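PDB 1NTH: monomethylamine methyltransferase MtmB1 from Methanosarcina barkeri, which catalyses transfer of the methyl group of monomethylamine to the corrinoid cofactor of its partner protein MtmC, a step of methanogenesis from methylamine. Local coordinates for residues G49-T54 against V403-L408; D138-V143 against K181-L186; Y175-A180 against N213-C218; T306-T311 against K414-A419. All blocks are in the same frame, centred on the assembly; numbering follows the deposited sequence. Where two conformers were deposited one is given.

Interaction 1. Residues G49-T54 against V403-L408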
loop_
_atom_site.group_PDB
_atom_site.type_symbol
_atom_site.label_atom_id
_atom_site.label_comp_id
_atom_site.label_asym_id
_atom_site.label_seq_id
_atom_site.Cartn_x
_atom_site.Cartn_y
_atom_site.Cartn_z
ATOM N N GLY A 49 -53.598 -10.562 0.729
ATOM C CA GLY A 49 -53.106 -11.034 -0.553
ATOM C C GLY A 49 -52.124 -10.173 -1.328
ATOM O O GLY A 49 -51.726 -10.546 -2.432
ATOM N N GLU A 50 -51.731 -9.029 -0.777
ATOM C CA GLU A 50 -50.783 -8.155 -1.468
ATOM C C GLU A 50 -49.347 -8.624 -1.292
ATOM O O GLU A 50 -48.973 -9.097 -0.221
ATOM C CB GLU A 50 -50.876 -6.720 -0.944
ATOM C CG GLU A 50 -52.123 -5.959 -1.332
ATOM C CD GLU A 50 -51.962 -4.466 -1.101
ATOM O OE1 GLU A 50 -51.654 -4.068 0.045
ATOM O OE2 GLU A 50 -52.135 -3.689 -2.064
ATOM N N PHE A 51 -48.546 -8.488 -2.345
ATOM C CA PHE A 51 -47.135 -8.862 -2.279
ATOM C C PHE A 51 -46.356 -7.676 -1.721
ATOM O O PHE A 51 -45.446 -7.840 -0.908
ATOM C CB PHE A 51 -46.590 -9.208 -3.666
ATOM C CG PHE A 51 -47.118 -10.493 -4.220
ATOM C CD1 PHE A 51 -48.335 -10.530 -4.891
ATOM C CD2 PHE A 51 -46.396 -11.672 -4.070
ATOM C CE1 PHE A 51 -48.823 -11.727 -5.408
ATOM C CE2 PHE A 51 -46.874 -12.872 -4.581
ATOM C CZ PHE A 51 -48.091 -12.900 -5.253
ATOM N N ILE A 52 -46.725 -6.482 -2.173
ATOM C CA ILE A 52 -46.087 -5.247 -1.729
ATOM C C ILE A 52 -47.195 -4.381 -1.142
ATOM O O ILE A 52 -48.156 -4.046 -1.832
ATOM C CB ILE A 52 -45.445 -4.485 -2.908
ATOM C CG1 ILE A 52 -44.566 -5.428 -3.734
ATOM C CG2 ILE A 52 -44.620 -3.322 -2.382
ATOM C CD1 ILE A 52 -43.419 -6.033 -2.966
ATOM N N PRO A 53 -47.070 -3.993 0.135
ATOM C CA PRO A 53 -48.089 -3.166 0.794
ATOM C C PRO A 53 -48.267 -1.760 0.239
ATOM O O PRO A 53 -47.313 -1.130 -0.218
ATOM C CB PRO A 53 -47.627 -3.145 2.246
ATOM C CG PRO A 53 -46.133 -3.190 2.110
ATOM C CD PRO A 53 -45.940 -4.252 1.046
ATOM N N THR A 54 -49.508 -1.284 0.295
ATOM C CA THR A 54 -49.870 0.052 -0.159
ATOM C C THR A 54 -50.646 0.730 0.972
ATOM O O THR A 54 -51.174 1.828 0.808
ATOM C CB THR A 54 -50.760 0.004 -1.422
ATOM O OG1 THR A 54 -51.960 -0.727 -1.140
ATOM C CG2 THR A 54 -50.023 -0.677 -2.566
ATOM N N VAL A 403 -50.411 -6.834 -9.467
ATOM C CA VAL A 403 -51.206 -7.556 -10.455
ATOM C C VAL A 403 -50.314 -8.506 -11.249
ATOM O O VAL A 403 -50.664 -9.666 -11.464
ATOM C CB VAL A 403 -51.907 -6.583 -11.428
ATOM C CG1 VAL A 403 -52.528 -7.353 -12.588
ATOM C CG2 VAL A 403 -52.981 -5.800 -10.684
ATOM N N ILE A 404 -49.158 -8.012 -11.680
ATOM C CA ILE A 404 -48.221 -8.828 -12.442
ATOM C C ILE A 404 -47.744 -10.033 -11.629
ATOM O O ILE A 404 -47.671 -11.150 -12.144
ATOM C CB ILE A 404 -46.992 -7.996 -12.885
ATOM C CG1 ILE A 404 -47.422 -6.951 -13.917
ATOM C CG2 ILE A 404 -45.917 -8.908 -13.462
ATOM C CD1 ILE A 404 -46.303 -6.027 -14.374
ATOM N N LEU A 405 -47.429 -9.806 -10.357
ATOM C CA LEU A 405 -46.956 -10.886 -9.495
ATOM C C LEU A 405 -47.997 -11.978 -9.307
ATOM O O LEU A 405 -47.668 -13.166 -9.323
ATOM C CB LEU A 405 -46.529 -10.333 -8.131
ATOM C CG LEU A 405 -45.181 -9.605 -8.138
ATOM C CD1 LEU A 405 -44.950 -8.934 -6.794
ATOM C CD2 LEU A 405 -44.067 -10.600 -8.454
ATOM N N ASP A 406 -49.251 -11.584 -9.127
ATOM C CA ASP A 406 -50.307 -12.571 -8.944
ATOM C C ASP A 406 -50.404 -13.473 -10.171
ATOM O O ASP A 406 -50.554 -14.689 -10.046
ATOM C CB ASP A 406 -51.649 -11.878 -8.695
ATOM C CG ASP A 406 -52.788 -12.865 -8.517
ATOM O OD1 ASP A 406 -52.671 -13.767 -7.658
ATOM O OD2 ASP A 406 -53.800 -12.740 -9.237
ATOM N N LYS A 407 -50.308 -12.878 -11.355
ATOM C CA LYS A 407 -50.385 -13.643 -12.596
ATOM C C LYS A 407 -49.153 -14.512 -12.815
ATOM O O LYS A 407 -49.259 -15.656 -13.262
ATOM C CB LYS A 407 -50.543 -12.705 -13.795
ATOM C CG LYS A 407 -51.824 -11.893 -13.808
ATOM C CD LYS A 407 -51.869 -10.999 -15.036
ATOM C CE LYS A 407 -53.131 -10.153 -15.066
ATOM N NZ LYS A 407 -53.154 -9.252 -16.255
ATOM N N LEU A 408 -47.983 -13.962 -12.506
ATOM C CA LEU A 408 -46.731 -14.683 -12.692
ATOM C C LEU A 408 -46.591 -15.878 -11.760
ATOM O O LEU A 408 -46.279 -16.984 -12.201
ATOM C CB LEU A 408 -45.543 -13.733 -12.500
ATOM C CG LEU A 408 -44.143 -14.346 -12.609
ATOM C CD1 LEU A 408 -43.985 -15.092 -13.930
ATOM C CD2 LEU A 408 -43.108 -13.236 -12.491
#

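Interaction 2. Residues D138-V143 against K181-L186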
loop_
_atom_site.group_PDB
_atom_site.type_symbol
_atom_site.label_atom_id
_atom_site.label_comp_id
_atom_site.label_asym_id
_atom_site.label_seq_id
_atom_site.Cartn_x
_atom_site.Cartn_y
_atom_site.Cartn_z
ATOM N N ASP A 138 -12.700 -28.220 -10.353
ATOM C CA ASP A 138 -12.173 -27.999 -11.698
ATOM C C ASP A 138 -12.886 -26.954 -12.553
ATOM O O ASP A 138 -12.396 -26.594 -13.620
ATOM C CB ASP A 138 -12.065 -29.318 -12.475
ATOM C CG ASP A 138 -13.382 -30.059 -12.579
ATOM O OD1 ASP A 138 -14.453 -29.432 -12.435
ATOM O OD2 ASP A 138 -13.341 -31.284 -12.826
ATOM N N VAL A 139 -14.038 -26.470 -12.102
ATOM C CA VAL A 139 -14.749 -25.438 -12.855
ATOM C C VAL A 139 -15.104 -24.267 -11.950
ATOM O O VAL A 139 -15.959 -23.448 -12.289
ATOM C CB VAL A 139 -16.054 -25.973 -13.495
ATOM C CG1 VAL A 139 -15.723 -26.988 -14.582
ATOM C CG2 VAL A 139 -16.950 -26.587 -12.432
ATOM N N PHE A 140 -14.433 -24.171 -10.806
ATOM C CA PHE A 140 -14.731 -23.092 -9.874
ATOM C C PHE A 140 -14.562 -21.717 -10.516
ATOM O O PHE A 140 -15.441 -20.863 -10.398
ATOM C CB PHE A 140 -13.858 -23.197 -8.619
ATOM C CG PHE A 140 -14.472 -22.556 -7.410
ATOM C CD1 PHE A 140 -15.613 -23.101 -6.825
ATOM C CD2 PHE A 140 -13.934 -21.390 -6.872
ATOM C CE1 PHE A 140 -16.210 -22.494 -5.723
ATOM C CE2 PHE A 140 -14.524 -20.775 -5.771
ATOM C CZ PHE A 140 -15.663 -21.326 -5.194
ATOM N N MET A 141 -13.448 -21.493 -11.204
ATOM C CA MET A 141 -13.249 -20.196 -11.838
ATOM C C MET A 141 -14.202 -19.958 -13.012
ATOM O O MET A 141 -14.842 -18.913 -13.085
ATOM C CB MET A 141 -11.786 -20.023 -12.265
ATOM C CG MET A 141 -10.870 -19.721 -11.082
ATOM S SD MET A 141 -9.196 -19.234 -11.548
ATOM C CE MET A 141 -9.526 -17.721 -12.408
ATOM N N PRO A 142 -14.325 -20.929 -13.937
ATOM C CA PRO A 142 -15.233 -20.740 -15.074
ATOM C C PRO A 142 -16.662 -20.411 -14.640
ATOM O O PRO A 142 -17.297 -19.517 -15.192
ATOM C CB PRO A 142 -15.153 -22.080 -15.802
ATOM C CG PRO A 142 -13.746 -22.498 -15.554
ATOM C CD PRO A 142 -13.543 -22.167 -14.093
ATOM N N VAL A 143 -17.175 -21.143 -13.655
ATOM C CA VAL A 143 -18.529 -20.894 -13.182
ATOM C C VAL A 143 -18.694 -19.460 -12.690
ATOM O O VAL A 143 -19.664 -18.787 -13.033
ATOM C CB VAL A 143 -18.917 -21.864 -12.045
ATOM C CG1 VAL A 143 -20.202 -21.404 -11.376
ATOM C CG2 VAL A 143 -19.103 -23.270 -12.614
ATOM N N LYS A 181 -9.629 -19.057 2.292
ATOM C CA LYS A 181 -8.772 -18.072 1.637
ATOM C C LYS A 181 -8.821 -18.242 0.123
ATOM O O LYS A 181 -8.968 -17.269 -0.619
ATOM C CB LYS A 181 -7.320 -18.216 2.104
ATOM C CG LYS A 181 -7.089 -17.962 3.586
ATOM C CD LYS A 181 -5.601 -18.017 3.905
ATOM C CE LYS A 181 -5.325 -17.996 5.407
ATOM N NZ LYS A 181 -5.715 -16.714 6.064
ATOM N N THR A 182 -8.719 -19.492 -0.325
ATOM C CA THR A 182 -8.704 -19.815 -1.751
ATOM C C THR A 182 -9.965 -19.427 -2.519
ATOM O O THR A 182 -9.893 -18.938 -3.650
ATOM C CB THR A 182 -8.444 -21.323 -1.946
ATOM O OG1 THR A 182 -7.196 -21.666 -1.332
ATOM C CG2 THR A 182 -8.393 -21.684 -3.424
ATOM N N GLU A 183 -11.118 -19.657 -1.901
ATOM C CA GLU A 183 -12.407 -19.348 -2.503
ATOM C C GLU A 183 -12.432 -17.965 -3.158
ATOM O O GLU A 183 -12.654 -17.841 -4.363
ATOM C CB GLU A 183 -13.483 -19.444 -1.417
ATOM C CG GLU A 183 -14.884 -19.039 -1.818
ATOM C CD GLU A 183 -15.814 -19.032 -0.616
ATOM O OE1 GLU A 183 -16.261 -17.942 -0.200
ATOM O OE2 GLU A 183 -16.081 -20.125 -0.077
ATOM N N THR A 184 -12.192 -16.922 -2.372
ATOM C CA THR A 184 -12.229 -15.577 -2.932
ATOM C C THR A 184 -11.030 -15.267 -3.819
ATOM O O THR A 184 -11.156 -14.506 -4.779
ATOM C CB THR A 184 -12.364 -14.518 -1.820
ATOM O OG1 THR A 184 -13.621 -14.704 -1.152
ATOM C CG2 THR A 184 -12.335 -13.106 -2.403
ATOM N N ARG A 185 -9.871 -15.844 -3.514
ATOM C CA ARG A 185 -8.698 -15.604 -4.354
ATOM C C ARG A 185 -9.003 -16.078 -5.774
ATOM O O ARG A 185 -8.720 -15.377 -6.745
ATOM C CB ARG A 185 -7.470 -16.331 -3.792
ATOM C CG ARG A 185 -6.820 -15.590 -2.632
ATOM C CD ARG A 185 -5.727 -16.407 -1.944
ATOM N NE ARG A 185 -4.958 -15.572 -1.022
ATOM C CZ ARG A 185 -4.184 -16.034 -0.042
ATOM N NH1 ARG A 185 -4.067 -17.338 0.164
ATOM N NH2 ARG A 185 -3.526 -15.181 0.733
ATOM N N LEU A 186 -9.599 -17.262 -5.898
ATOM C CA LEU A 186 -9.947 -17.789 -7.215
ATOM C C LEU A 186 -11.045 -16.965 -7.884
ATOM O O LEU A 186 -10.992 -16.702 -9.087
ATOM C CB LEU A 186 -10.417 -19.243 -7.106
ATOM C CG LEU A 186 -9.378 -20.284 -6.693
ATOM C CD1 LEU A 186 -10.047 -21.647 -6.564
ATOM C CD2 LEU A 186 -8.258 -20.329 -7.727
#

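Interaction 3. Residues Y175-A180 against N213-C218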
loop_
_atom_site.group_PDB
_atom_site.type_symbol
_atom_site.label_atom_id
_atom_site.label_comp_id
_atom_site.label_asym_id
_atom_site.label_seq_id
_atom_site.Cartn_x
_atom_site.Cartn_y
_atom_site.Cartn_z
ATOM N N TYR A 175 -7.999 -27.857 5.766
ATOM C CA TYR A 175 -8.586 -27.694 4.442
ATOM C C TYR A 175 -9.676 -26.627 4.442
ATOM O O TYR A 175 -9.915 -25.978 3.423
ATOM C CB TYR A 175 -9.166 -29.015 3.934
ATOM C CG TYR A 175 -8.116 -30.045 3.602
ATOM C CD1 TYR A 175 -7.907 -31.150 4.429
ATOM C CD2 TYR A 175 -7.326 -29.918 2.459
ATOM C CE1 TYR A 175 -6.946 -32.104 4.121
ATOM C CE2 TYR A 175 -6.358 -30.871 2.142
ATOM C CZ TYR A 175 -6.177 -31.959 2.979
ATOM O OH TYR A 175 -5.235 -32.911 2.665
ATOM N N GLU A 176 -10.348 -26.450 5.579
ATOM C CA GLU A 176 -11.394 -25.435 5.672
ATOM C C GLU A 176 -10.746 -24.056 5.590
ATOM O O GLU A 176 -11.267 -23.154 4.931
ATOM C CB GLU A 176 -12.172 -25.555 6.987
ATOM C CG GLU A 176 -13.228 -24.467 7.127
ATOM C CD GLU A 176 -13.938 -24.472 8.465
ATOM O OE1 GLU A 176 -13.272 -24.698 9.498
ATOM O OE2 GLU A 176 -15.162 -24.227 8.482
ATOM N N VAL A 177 -9.609 -23.898 6.263
ATOM C CA VAL A 177 -8.881 -22.629 6.242
ATOM C C VAL A 177 -8.397 -22.365 4.818
ATOM O O VAL A 177 -8.558 -21.262 4.288
ATOM C CB VAL A 177 -7.665 -22.658 7.203
ATOM C CG1 VAL A 177 -6.733 -21.476 6.926
ATOM C CG2 VAL A 177 -8.151 -22.595 8.647
ATOM N N LEU A 178 -7.807 -23.384 4.196
ATOM C CA LEU A 178 -7.313 -23.250 2.828
ATOM C C LEU A 178 -8.447 -22.834 1.890
ATOM O O LEU A 178 -8.279 -21.936 1.060
ATOM C CB LEU A 178 -6.696 -24.574 2.349
ATOM C CG LEU A 178 -6.173 -24.599 0.908
ATOM C CD1 LEU A 178 -5.084 -23.545 0.737
ATOM C CD2 LEU A 178 -5.630 -25.985 0.580
ATOM N N ALA A 179 -9.603 -23.480 2.024
ATOM C CA ALA A 179 -10.745 -23.158 1.173
ATOM C C ALA A 179 -11.262 -21.743 1.417
ATOM O O ALA A 179 -11.636 -21.046 0.474
ATOM C CB ALA A 179 -11.875 -24.175 1.392
ATOM N N ALA A 180 -11.277 -21.317 2.678
ATOM C CA ALA A 180 -11.761 -19.984 3.019
ATOM C C ALA A 180 -10.947 -18.896 2.316
ATOM O O ALA A 180 -11.508 -17.923 1.809
ATOM C CB ALA A 180 -11.712 -19.778 4.536
ATOM N N ASN A 213 -14.177 -19.065 8.956
ATOM C CA ASN A 213 -14.641 -17.773 8.464
ATOM C C ASN A 213 -13.649 -16.656 8.767
ATOM O O ASN A 213 -13.425 -15.772 7.939
ATOM C CB ASN A 213 -16.005 -17.420 9.069
ATOM C CG ASN A 213 -17.103 -18.362 8.613
ATOM O OD1 ASN A 213 -17.195 -18.693 7.433
ATOM N ND2 ASN A 213 -17.952 -18.789 9.546
ATOM N N ILE A 214 -13.048 -16.709 9.948
ATOM C CA ILE A 214 -12.093 -15.688 10.364
ATOM C C ILE A 214 -10.804 -15.692 9.532
ATOM O O ILE A 214 -10.138 -14.663 9.412
ATOM C CB ILE A 214 -11.790 -15.845 11.881
ATOM C CG1 ILE A 214 -13.045 -15.455 12.672
ATOM C CG2 ILE A 214 -10.602 -14.974 12.300
ATOM C CD1 ILE A 214 -12.972 -15.756 14.165
ATOM N N SER A 215 -10.469 -16.831 8.930
ATOM C CA SER A 215 -9.253 -16.924 8.121
ATOM C C SER A 215 -9.428 -16.371 6.707
ATOM O O SER A 215 -8.446 -16.194 5.989
ATOM C CB SER A 215 -8.792 -18.382 8.012
ATOM O OG SER A 215 -9.624 -19.113 7.124
ATOM N N ALA A 216 -10.669 -16.086 6.317
ATOM C CA ALA A 216 -10.964 -15.603 4.967
ATOM C C ALA A 216 -10.359 -14.264 4.547
ATOM O O ALA A 216 -10.082 -14.066 3.362
ATOM C CB ALA A 216 -12.474 -15.580 4.746
ATOM N N ASP A 217 -10.181 -13.332 5.480
ATOM C CA ASP A 217 -9.577 -12.046 5.117
ATOM C C ASP A 217 -8.095 -12.293 4.853
ATOM O O ASP A 217 -7.365 -12.706 5.748
ATOM C CB ASP A 217 -9.722 -11.017 6.248
ATOM C CG ASP A 217 -11.067 -10.306 6.234
ATOM O OD1 ASP A 217 -11.800 -10.420 5.231
ATOM O OD2 ASP A 217 -11.387 -9.614 7.227
ATOM N N CYS A 218 -7.651 -12.045 3.626
ATOM C CA CYS A 218 -6.250 -12.263 3.283
ATOM C C CYS A 218 -5.874 -11.536 2.003
ATOM O O CYS A 218 -6.743 -11.110 1.240
ATOM C CB CYS A 218 -5.970 -13.760 3.113
ATOM S SG CYS A 218 -6.903 -14.553 1.784
#

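Interaction 4. Residues T306-T311 against K414-A419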
loop_
_atom_site.group_PDB
_atom_site.type_symbol
_atom_site.label_atom_id
_atom_site.label_comp_id
_atom_site.label_asym_id
_atom_site.label_seq_id
_atom_site.Cartn_x
_atom_site.Cartn_y
_atom_site.Cartn_z
ATOM N N THR A 306 -37.583 -19.577 -2.045
ATOM C CA THR A 306 -37.814 -18.213 -1.592
ATOM C C THR A 306 -38.811 -17.475 -2.488
ATOM O O THR A 306 -39.149 -16.323 -2.222
ATOM C CB THR A 306 -36.504 -17.405 -1.600
ATOM O OG1 THR A 306 -35.909 -17.503 -2.899
ATOM C CG2 THR A 306 -35.535 -17.932 -0.551
ATOM N N ASN A 307 -39.285 -18.129 -3.544
ATOM C CA ASN A 307 -40.216 -17.469 -4.447
ATOM C C ASN A 307 -41.634 -18.036 -4.496
ATOM O O ASN A 307 -42.291 -17.988 -5.536
ATOM C CB ASN A 307 -39.634 -17.417 -5.863
ATOM C CG ASN A 307 -39.132 -18.760 -6.339
ATOM O OD1 ASN A 307 -37.925 -19.006 -6.380
ATOM N ND2 ASN A 307 -40.059 -19.644 -6.698
ATOM N N THR A 308 -42.106 -18.578 -3.379
ATOM C CA THR A 308 -43.473 -19.079 -3.345
ATOM C C THR A 308 -44.316 -17.847 -3.040
ATOM O O THR A 308 -43.786 -16.814 -2.616
ATOM C CB THR A 308 -43.691 -20.132 -2.233
ATOM O OG1 THR A 308 -43.555 -19.513 -0.949
ATOM C CG2 THR A 308 -42.688 -21.269 -2.368
ATOM N N ARG A 309 -45.620 -17.939 -3.262
ATOM C CA ARG A 309 -46.500 -16.810 -3.004
ATOM C C ARG A 309 -46.325 -16.278 -1.583
ATOM O O ARG A 309 -46.234 -15.068 -1.373
ATOM C CB ARG A 309 -47.957 -17.221 -3.240
ATOM C CG ARG A 309 -48.976 -16.107 -3.044
ATOM C CD ARG A 309 -50.370 -16.593 -3.445
ATOM N NE ARG A 309 -50.452 -16.894 -4.872
ATOM C CZ ARG A 309 -50.760 -16.004 -5.813
ATOM N NH1 ARG A 309 -51.025 -14.747 -5.482
ATOM N NH2 ARG A 309 -50.792 -16.369 -7.089
ATOM N N GLU A 310 -46.262 -17.181 -0.610
ATOM C CA GLU A 310 -46.119 -16.780 0.782
ATOM C C GLU A 310 -44.794 -16.098 1.110
ATOM O O GLU A 310 -44.780 -15.059 1.768
ATOM C CB GLU A 310 -46.312 -17.983 1.709
ATOM C CG GLU A 310 -47.690 -18.623 1.596
ATOM C CD GLU A 310 -47.739 -19.778 0.611
ATOM O OE1 GLU A 310 -46.838 -19.890 -0.250
ATOM O OE2 GLU A 310 -48.698 -20.576 0.693
ATOM N N THR A 311 -43.688 -16.677 0.653
ATOM C CA THR A 311 -42.372 -16.109 0.932
ATOM C C THR A 311 -42.151 -14.771 0.222
ATOM O O THR A 311 -41.448 -13.899 0.737
ATOM C CB THR A 311 -41.239 -17.100 0.567
ATOM O OG1 THR A 311 -41.363 -17.501 -0.800
ATOM C CG2 THR A 311 -41.312 -18.336 1.460
ATOM N N LYS A 414 -48.192 -24.274 -9.062
ATOM C CA LYS A 414 -48.870 -25.564 -9.011
ATOM C C LYS A 414 -47.931 -26.674 -9.470
ATOM O O LYS A 414 -48.328 -27.836 -9.567
ATOM C CB LYS A 414 -50.123 -25.525 -9.891
ATOM C CG LYS A 414 -51.174 -24.525 -9.447
ATOM C CD LYS A 414 -51.774 -24.907 -8.106
ATOM C CE LYS A 414 -52.857 -23.927 -7.691
ATOM N NZ LYS A 414 -53.451 -24.288 -6.376
ATOM N N ASN A 415 -46.674 -26.314 -9.721
ATOM C CA ASN A 415 -45.686 -27.273 -10.203
ATOM C C ASN A 415 -44.458 -27.437 -9.309
ATOM O O ASN A 415 -43.428 -27.932 -9.765
ATOM C CB ASN A 415 -45.231 -26.860 -11.603
ATOM C CG ASN A 415 -46.391 -26.669 -12.558
ATOM O OD1 ASN A 415 -46.280 -25.946 -13.549
ATOM N ND2 ASN A 415 -47.510 -27.324 -12.272
ATOM N N TYR A 416 -44.558 -27.036 -8.046
ATOM C CA TYR A 416 -43.422 -27.151 -7.134
ATOM C C TYR A 416 -42.919 -28.588 -7.011
ATOM O O TYR A 416 -41.716 -28.839 -7.072
ATOM C CB TYR A 416 -43.797 -26.616 -5.750
ATOM C CG TYR A 416 -44.040 -25.122 -5.716
ATOM C CD1 TYR A 416 -45.080 -24.586 -4.959
ATOM C CD2 TYR A 416 -43.234 -24.243 -6.444
ATOM C CE1 TYR A 416 -45.319 -23.212 -4.928
ATOM C CE2 TYR A 416 -43.464 -22.866 -6.419
ATOM C CZ TYR A 416 -44.509 -22.360 -5.661
ATOM O OH TYR A 416 -44.757 -21.007 -5.641
ATOM N N ALA A 417 -43.844 -29.528 -6.844
ATOM C CA ALA A 417 -43.483 -30.934 -6.703
ATOM C C ALA A 417 -42.858 -31.515 -7.967
ATOM O O ALA A 417 -42.096 -32.479 -7.898
ATOM C CB ALA A 417 -44.714 -31.748 -6.310
ATOM N N SER A 418 -43.172 -30.930 -9.117
ATOM C CA SER A 418 -42.638 -31.421 -10.380
ATOM C C SER A 418 -41.676 -30.444 -11.052
ATOM O O SER A 418 -41.485 -30.489 -12.265
ATOM C CB SER A 418 -43.784 -31.754 -11.338
ATOM O OG SER A 418 -44.566 -30.605 -11.625
ATOM N N ALA A 419 -41.069 -29.564 -10.262
ATOM C CA ALA A 419 -40.129 -28.592 -10.807
ATOM C C ALA A 419 -39.016 -29.319 -11.556
ATOM O O ALA A 419 -38.419 -30.258 -11.033
ATOM C CB ALA A 419 -39.539 -27.749 -9.682
HETATM O O HOH W 1 -46.985 -20.258 -4.304
#

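Interaction 1. Residues G49-T54 against V403-L408
One face of the Phe51 ring is taken by Leu405, whose CB stands 3.8 Å from the ring centroid and 15° off the ring normal, a CH-pi contact displaced toward the rim. Farther out, CE1 comes within 3.7 Å of the backbone N of Asp406, an oblique approach. Arg309 and Leu312 of helix 309-325 and Val409 also pack against Phe51. CG of Phe51 lies anti to its carbonyl carbon (chi1 -71°), which carries the ring across to Leu405. Leu405 reaches back to the root of the aromatic side chain: its CD1 lies 3.5 Å from Phe51 CB, so one leucine covers both the ring and its stem. Phe51 belongs to the loop joining helices 24-42 and 56-73, and Leu405 to helix 398-410 of this TIM-barrel protein; the contact fastens that early loop to a helix from late in the chain. Asn402, one turn before Asp406, receives the backbone N-H groups of both Phe51 and Ile52 on its OD1, which fixes the main chain where the phenyl ring leaves it. The CB of Asp406 only grazes the ring, 4.3 Å from CE1 of Phe51, while its carboxylate is engaged in a salt bridge to Arg309.

Interaction 2. Residues D138-V143 against K181-L186
Met141 and Phe140, neighbours at the start of helix 140-148, both close on Leu186 of helix 174-193. Leu186 can be followed outward. Its CB touches both, 4.0 Å from Met141 CG and 4.1 Å from Phe140 CD2. CG lies anti to the carbonyl carbon (chi1 -67°), and beyond it the branches part: CD1 goes to the phenyl ring, 3.9 Å from Phe140 CD2 in an oblique approach, and CD2 goes to the thioether, 4.1 Å from Met141 SD. Leu186 runs at roughly a right angle to both side chains. The methionine also passes over the helix backbone, its CG 3.6 Å from Leu186 O. One turn back, the carbonyl oxygen Glu183 O meets the Phe140 ring at its edge, in the ring plane, 3.8 Å from CE2. The aliphatic part of Glu183 follows, with CG near Phe140 CZ, while its carboxylate points on to Thr206, Asn158 and the backbone N of Glu205. Met161 of strand 160-161 packs on both Phe140 and Leu186. Met141 packs on Leu186 of the second subunit, and Leu186 on Met141 of that subunit, so this helix pair belongs to a subunit interface. Between the two segments the chemistry is apolar, with carbonyl oxygens facing C-H groups; adhesion should therefore rest on close fit and exclusion of water, and the buried glutamate finds its polar partners outside them.

Interaction 3. Residues Y175-A180 against N213-C218
Ala180 and Ser215 have the most surface buried here, and they meet directly: the methyl carbon Ala180 CB lies 3.4 Å from the hydroxyl oxygen Ser215 OG. That oxygen is placed between the backbone N and the carbonyl carbon of its own residue (chi1 75°), where it hydrogen-bonds to the carbonyl of Gly212 at the preceding turn. Thus it lies against helix 174-193 with its polar need met within its own chain section. One turn earlier on the helix, Val177 flanks the same hydroxyl: both Val177 CG1 and Val177 CA are 3.7 Å from Ser215 OG, and CG1 also touches Ser215 CB at 3.9 Å. Ala216 adds its methyl group beside the carbonyl of Ala180, its CB 3.9 Å from Ala180 O. Small residues let the backbones come close, with the CA atoms of Ala180 and Ala216 4.9 Å apart. In this way the chain leaving helix 210-214 is laid on the N-terminal turns of helix 174-193. Ile214 packs on Ser215 of the third subunit, and Ser215 on Ile214 of that subunit. Ser215 O accepts a hydrogen bond from Lys181 NZ. The hydroxyl thus presents its oxygen to C-H groups while it hydrogen-bonds to Gly212 O, and the contact between the segments is made by van der Waals fit of short side chains.

Interaction 4. Residues T306-T311 against K414-A419
Asn307 is the first residue of 306-311 to come near Tyr416: its carbonyl oxygen lies 3.9 Å from Tyr416 OH, though that carbonyl is hydrogen-bonded by the hydroxyl of Tyr412. Thr308 carries most of the contact. Its CA is 3.3 Å from Tyr416 OH, and its methyl CG2, set anti to the carbonyl carbon, lies 3.9 Å from Tyr416 CZ, an oblique approach to the ring. The threonine and tyrosine side chains cross at about a right angle, and the phenol oxygen ends beside the main chain at the helix start. Next comes Arg309, whose backbone N shares a water with the phenol: the water accepts from Arg309 N at 2.9 Å and is bonded to Tyr416 OH at 2.7 Å, in the plane of the tyrosine ring. The guanidinium leads off to a salt bridge with Glu413. Farther on, Thr311 turns back to the start: its OG1 accepts from Thr308 N at 2.9 Å, with a bent N-H...O angle of 133°. Trp303 meets the tyrosine ring with planes at about 45°, and Met344 and Cys337 pack against it. Tyr416 itself opens a type I beta turn that ends at Ala419. Thr308 is the N-cap of helix 309-325, and its backbone N-H donating to OG1 of Thr311 is one half of a capping box. This barrel helix follows strand 293-300, so the contact lies in the strand-to-helix connection of the TIM barrel.

The four contacts form two groups. Interactions 1 and 4 lie on the same side of the chain's centre, their centres 15 Å apart, and touch where Arg309 forms a salt bridge with Asp406 and packs on Phe51; their segments alternate along the chain. Interactions 2 and 3, 13 Å apart between centres, share helix 174-193 and are joined by Lys181 to Ser215 O; their segments alternate too, and both close before interaction 4 opens. Interaction 1 encloses them, with centres about 38 and 42 Å away. Interaction 1 ties an early loop to a late helix, and interaction 4 joins two later parts, while interactions 2 and 3 lie where subunits assemble, both touching the third subunit.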